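Local atomic coordinates of inactive glucansucrase (Lactobacillus reuteri, PDB entry 5JBD), a protein that belongs to glycoside hydrolase family 70, whose members are built around a TIM-type barrel, is named as inactive, and binds a calcium ion. Residues R493-K505 / L511-A523. Residues are numbered along the deposited sequence; the frame is centred on the assembly and turned at random.
Sequences RKQFVSGGQTMTK and LASVRYGKGVVDA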
# COMPACT_ATOMS: atom_id res chain seq x y z
N ARG A 493 4.34 -4.41 30.06
CA ARG A 493 5.30 -5.16 29.26
C ARG A 493 6.73 -4.71 29.56
O ARG A 493 7.62 -5.56 29.78
CB ARG A 493 5.02 -5.03 27.78
CG ARG A 493 5.92 -5.93 26.92
CD ARG A 493 5.60 -5.76 25.44
NE ARG A 493 6.20 -6.81 24.63
CZ ARG A 493 7.38 -6.73 24.01
NH1 ARG A 493 8.15 -5.64 24.09
NH2 ARG A 493 7.80 -7.79 23.31
N LYS A 494 6.96 -3.40 29.52
CA LYS A 494 8.30 -2.86 29.75
C LYS A 494 8.82 -3.22 31.15
O LYS A 494 10.00 -3.50 31.32
CB LYS A 494 8.33 -1.33 29.53
CG LYS A 494 9.71 -0.73 29.71
CD LYS A 494 9.74 0.78 29.47
CE LYS A 494 11.17 1.28 29.57
NZ LYS A 494 11.30 2.73 29.28
N GLN A 495 7.92 -3.22 32.14
CA GLN A 495 8.30 -3.53 33.51
C GLN A 495 8.53 -5.01 33.80
O GLN A 495 9.34 -5.35 34.66
CB GLN A 495 7.25 -2.99 34.50
CG GLN A 495 7.02 -1.49 34.48
CD GLN A 495 5.98 -1.09 35.51
OE1 GLN A 495 4.84 -1.55 35.47
NE2 GLN A 495 6.37 -0.26 36.45
N PHE A 496 7.78 -5.89 33.12
CA PHE A 496 7.65 -7.27 33.58
C PHE A 496 7.95 -8.39 32.59
O PHE A 496 8.35 -9.47 33.02
CB PHE A 496 6.24 -7.48 34.16
CG PHE A 496 5.93 -6.63 35.36
CD1 PHE A 496 6.61 -6.83 36.57
CD2 PHE A 496 4.93 -5.67 35.31
CE1 PHE A 496 6.31 -6.06 37.67
CE2 PHE A 496 4.64 -4.88 36.42
CZ PHE A 496 5.32 -5.08 37.60
N VAL A 497 7.78 -8.15 31.30
CA VAL A 497 7.77 -9.23 30.31
C VAL A 497 9.19 -9.60 29.87
O VAL A 497 9.85 -8.84 29.15
CB VAL A 497 6.85 -8.87 29.13
CG1 VAL A 497 7.00 -9.85 27.98
CG2 VAL A 497 5.41 -8.83 29.61
N SER A 498 9.65 -10.77 30.33
CA SER A 498 10.95 -11.33 29.96
C SER A 498 11.00 -12.79 30.41
O SER A 498 10.11 -13.23 31.14
CB SER A 498 12.11 -10.54 30.59
OG SER A 498 13.38 -10.94 30.09
N GLY A 499 12.00 -13.53 29.95
CA GLY A 499 12.20 -14.94 30.32
C GLY A 499 11.47 -15.92 29.44
O GLY A 499 10.89 -15.53 28.42
N GLY A 500 11.54 -17.20 29.82
CA GLY A 500 10.85 -18.27 29.12
C GLY A 500 9.35 -18.07 29.10
O GLY A 500 8.80 -17.28 29.86
N GLN A 501 8.69 -18.77 28.19
CA GLN A 501 7.24 -18.72 28.07
C GLN A 501 6.67 -20.12 28.02
O GLN A 501 7.19 -20.98 27.30
CB GLN A 501 6.81 -17.99 26.79
CG GLN A 501 5.29 -17.89 26.64
CD GLN A 501 4.86 -17.04 25.46
OE1 GLN A 501 5.67 -16.72 24.60
NE2 GLN A 501 3.59 -16.66 25.41
N THR A 502 5.56 -20.31 28.74
CA THR A 502 4.77 -21.53 28.69
C THR A 502 3.31 -21.16 28.53
O THR A 502 2.79 -20.33 29.27
CB THR A 502 4.96 -22.37 29.98
OG1 THR A 502 6.36 -22.65 30.17
CG2 THR A 502 4.18 -23.70 29.91
N MET A 503 2.66 -21.75 27.53
CA MET A 503 1.23 -21.57 27.31
C MET A 503 0.55 -22.92 27.53
O MET A 503 0.90 -23.90 26.87
CB MET A 503 0.94 -21.11 25.90
CG MET A 503 1.47 -19.73 25.56
SD MET A 503 0.95 -19.16 23.92
CE MET A 503 -0.76 -18.76 24.21
N THR A 504 -0.45 -22.93 28.40
CA THR A 504 -1.06 -24.16 28.89
C THR A 504 -2.59 -24.02 28.94
O THR A 504 -3.08 -23.05 29.49
CB THR A 504 -0.53 -24.43 30.30
OG1 THR A 504 0.89 -24.56 30.27
CG2 THR A 504 -1.11 -25.70 30.90
N LYS A 505 -3.31 -24.97 28.34
CA LYS A 505 -4.78 -24.98 28.44
C LYS A 505 -5.20 -25.42 29.84
O LYS A 505 -4.74 -26.45 30.34
CB LYS A 505 -5.41 -25.91 27.41
CG LYS A 505 -5.36 -25.37 25.99
CD LYS A 505 -5.98 -26.36 25.02
CE LYS A 505 -7.48 -26.44 25.17
NZ LYS A 505 -8.11 -27.26 24.10
N LEU A 511 -6.78 -20.62 28.46
CA LEU A 511 -5.37 -20.88 28.67
C LEU A 511 -4.68 -19.85 29.54
O LEU A 511 -5.20 -18.74 29.74
CB LEU A 511 -4.66 -21.05 27.33
CG LEU A 511 -4.38 -19.86 26.41
CD1 LEU A 511 -3.29 -18.94 26.94
CD2 LEU A 511 -3.97 -20.41 25.05
N ALA A 512 -3.52 -20.24 30.07
CA ALA A 512 -2.60 -19.38 30.81
C ALA A 512 -1.31 -19.27 30.02
O ALA A 512 -0.72 -20.29 29.61
CB ALA A 512 -2.34 -19.96 32.20
N SER A 513 -0.92 -18.03 29.73
CA SER A 513 0.36 -17.71 29.07
C SER A 513 1.22 -17.03 30.11
O SER A 513 0.87 -15.96 30.60
CB SER A 513 0.14 -16.81 27.87
OG SER A 513 1.37 -16.61 27.19
N VAL A 514 2.33 -17.68 30.47
CA VAL A 514 3.17 -17.26 31.58
C VAL A 514 4.56 -16.91 31.06
O VAL A 514 5.14 -17.69 30.30
CB VAL A 514 3.30 -18.38 32.65
CG1 VAL A 514 4.36 -18.04 33.69
CG2 VAL A 514 1.94 -18.59 33.34
N ARG A 515 5.08 -15.76 31.49
CA ARG A 515 6.50 -15.43 31.31
C ARG A 515 7.21 -15.52 32.65
O ARG A 515 6.69 -15.04 33.67
CB ARG A 515 6.64 -14.03 30.68
CG ARG A 515 6.01 -13.90 29.29
CD ARG A 515 6.63 -14.83 28.25
NE ARG A 515 8.05 -14.53 28.03
CZ ARG A 515 8.52 -13.53 27.28
NH1 ARG A 515 7.70 -12.69 26.66
NH2 ARG A 515 9.85 -13.35 27.16
N TYR A 516 8.38 -16.16 32.68
CA TYR A 516 9.02 -16.50 33.96
C TYR A 516 9.88 -15.38 34.55
O TYR A 516 10.22 -15.45 35.73
CB TYR A 516 9.84 -17.80 33.84
CG TYR A 516 8.97 -18.99 33.53
CD1 TYR A 516 8.08 -19.49 34.48
CD2 TYR A 516 9.01 -19.61 32.29
CE1 TYR A 516 7.23 -20.55 34.20
CE2 TYR A 516 8.19 -20.71 32.02
CZ TYR A 516 7.30 -21.17 32.98
OH TYR A 516 6.48 -22.24 32.72
N GLY A 517 10.21 -14.36 33.76
CA GLY A 517 10.95 -13.19 34.25
C GLY A 517 12.36 -13.10 33.67
O GLY A 517 12.90 -14.07 33.12
N LYS A 518 12.95 -11.91 33.80
CA LYS A 518 14.29 -11.67 33.25
C LYS A 518 15.30 -12.60 33.91
O LYS A 518 15.35 -12.71 35.13
CB LYS A 518 14.71 -10.21 33.43
CG LYS A 518 15.94 -9.86 32.61
CD LYS A 518 16.43 -8.46 32.84
CE LYS A 518 17.73 -8.24 32.06
NZ LYS A 518 18.31 -6.93 32.40
N GLY A 519 16.08 -13.30 33.08
CA GLY A 519 17.05 -14.29 33.59
C GLY A 519 16.44 -15.57 34.16
O GLY A 519 17.12 -16.30 34.87
N VAL A 520 15.17 -15.85 33.84
CA VAL A 520 14.49 -17.08 34.29
C VAL A 520 14.13 -17.85 33.04
O VAL A 520 13.16 -17.53 32.35
CB VAL A 520 13.23 -16.78 35.13
CG1 VAL A 520 12.76 -18.04 35.83
CG2 VAL A 520 13.52 -15.69 36.15
N VAL A 521 14.93 -18.87 32.76
CA VAL A 521 14.85 -19.61 31.50
C VAL A 521 13.57 -20.44 31.38
O VAL A 521 12.96 -20.48 30.31
CB VAL A 521 16.11 -20.50 31.32
CG1 VAL A 521 15.90 -21.55 30.24
CG2 VAL A 521 17.31 -19.61 31.00
N ASP A 522 13.16 -21.11 32.46
CA ASP A 522 11.95 -21.96 32.43
C ASP A 522 11.31 -22.11 33.82
O ASP A 522 11.73 -21.46 34.77
CB ASP A 522 12.28 -23.30 31.77
CG ASP A 522 13.22 -24.18 32.60
OD1 ASP A 522 13.32 -24.04 33.85
OD2 ASP A 522 13.86 -25.05 32.00
N ALA A 523 10.28 -22.96 33.91
CA ALA A 523 9.52 -23.13 35.16
C ALA A 523 10.33 -23.69 36.34
O ALA A 523 9.89 -23.58 37.48
CB ALA A 523 8.30 -24.02 34.91
O HOH W 1 15.75 -12.96 30.27
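Arg515 folds back across the backbone of 498-500 and grips one carbonyl from the side: NH2 reaches Gly499 O at 2.7 Å, on a lone pair in the carbonyl plane, and NE reaches the same oxygen at 3.0 Å from above that plane. Bends at chi2 and chi3 (-62° and -63°) curl the long chain back this far, while NH1 bonds to Ser455 O. Glycine suits both neighbouring positions: Gly499 has a positive phi, and a beta carbon there would collide with Gly517 O and Val520 O, as one on Gly500 would with Val521 O. With neither present, 517-521 lies directly against them, and Gly500 N bonds to Val520 O at 3.0 Å, nearly straight at 170°. Beyond this cluster of bonds the chains run on as an antiparallel beta hairpin, 501-505 against 511-515, within a larger antiparallel sheet that strand 375-376 extends beside 501-505. On the face carrying the buried Gln501, Met503, Ser513 and Leu511, the extended Gln501 chain brings NE2 to Ser513 OG (2.8 Å), in the amide plane, while OE1 accepts from Lys457 N. Farther along, the unbranched Met503 chain, bent at chi3, lays CE against both methyls of Leu511, and helix 364-367 packs on this pair. On the other face Thr502 OG1 lies between Tyr516 OH (2.6 Å) and Asn375 OD1. The hairpin is looser at the partly exposed, lightly covered Thr504 and Lys505. At the loop end, one water joins Ser498 OG to Gly519 N.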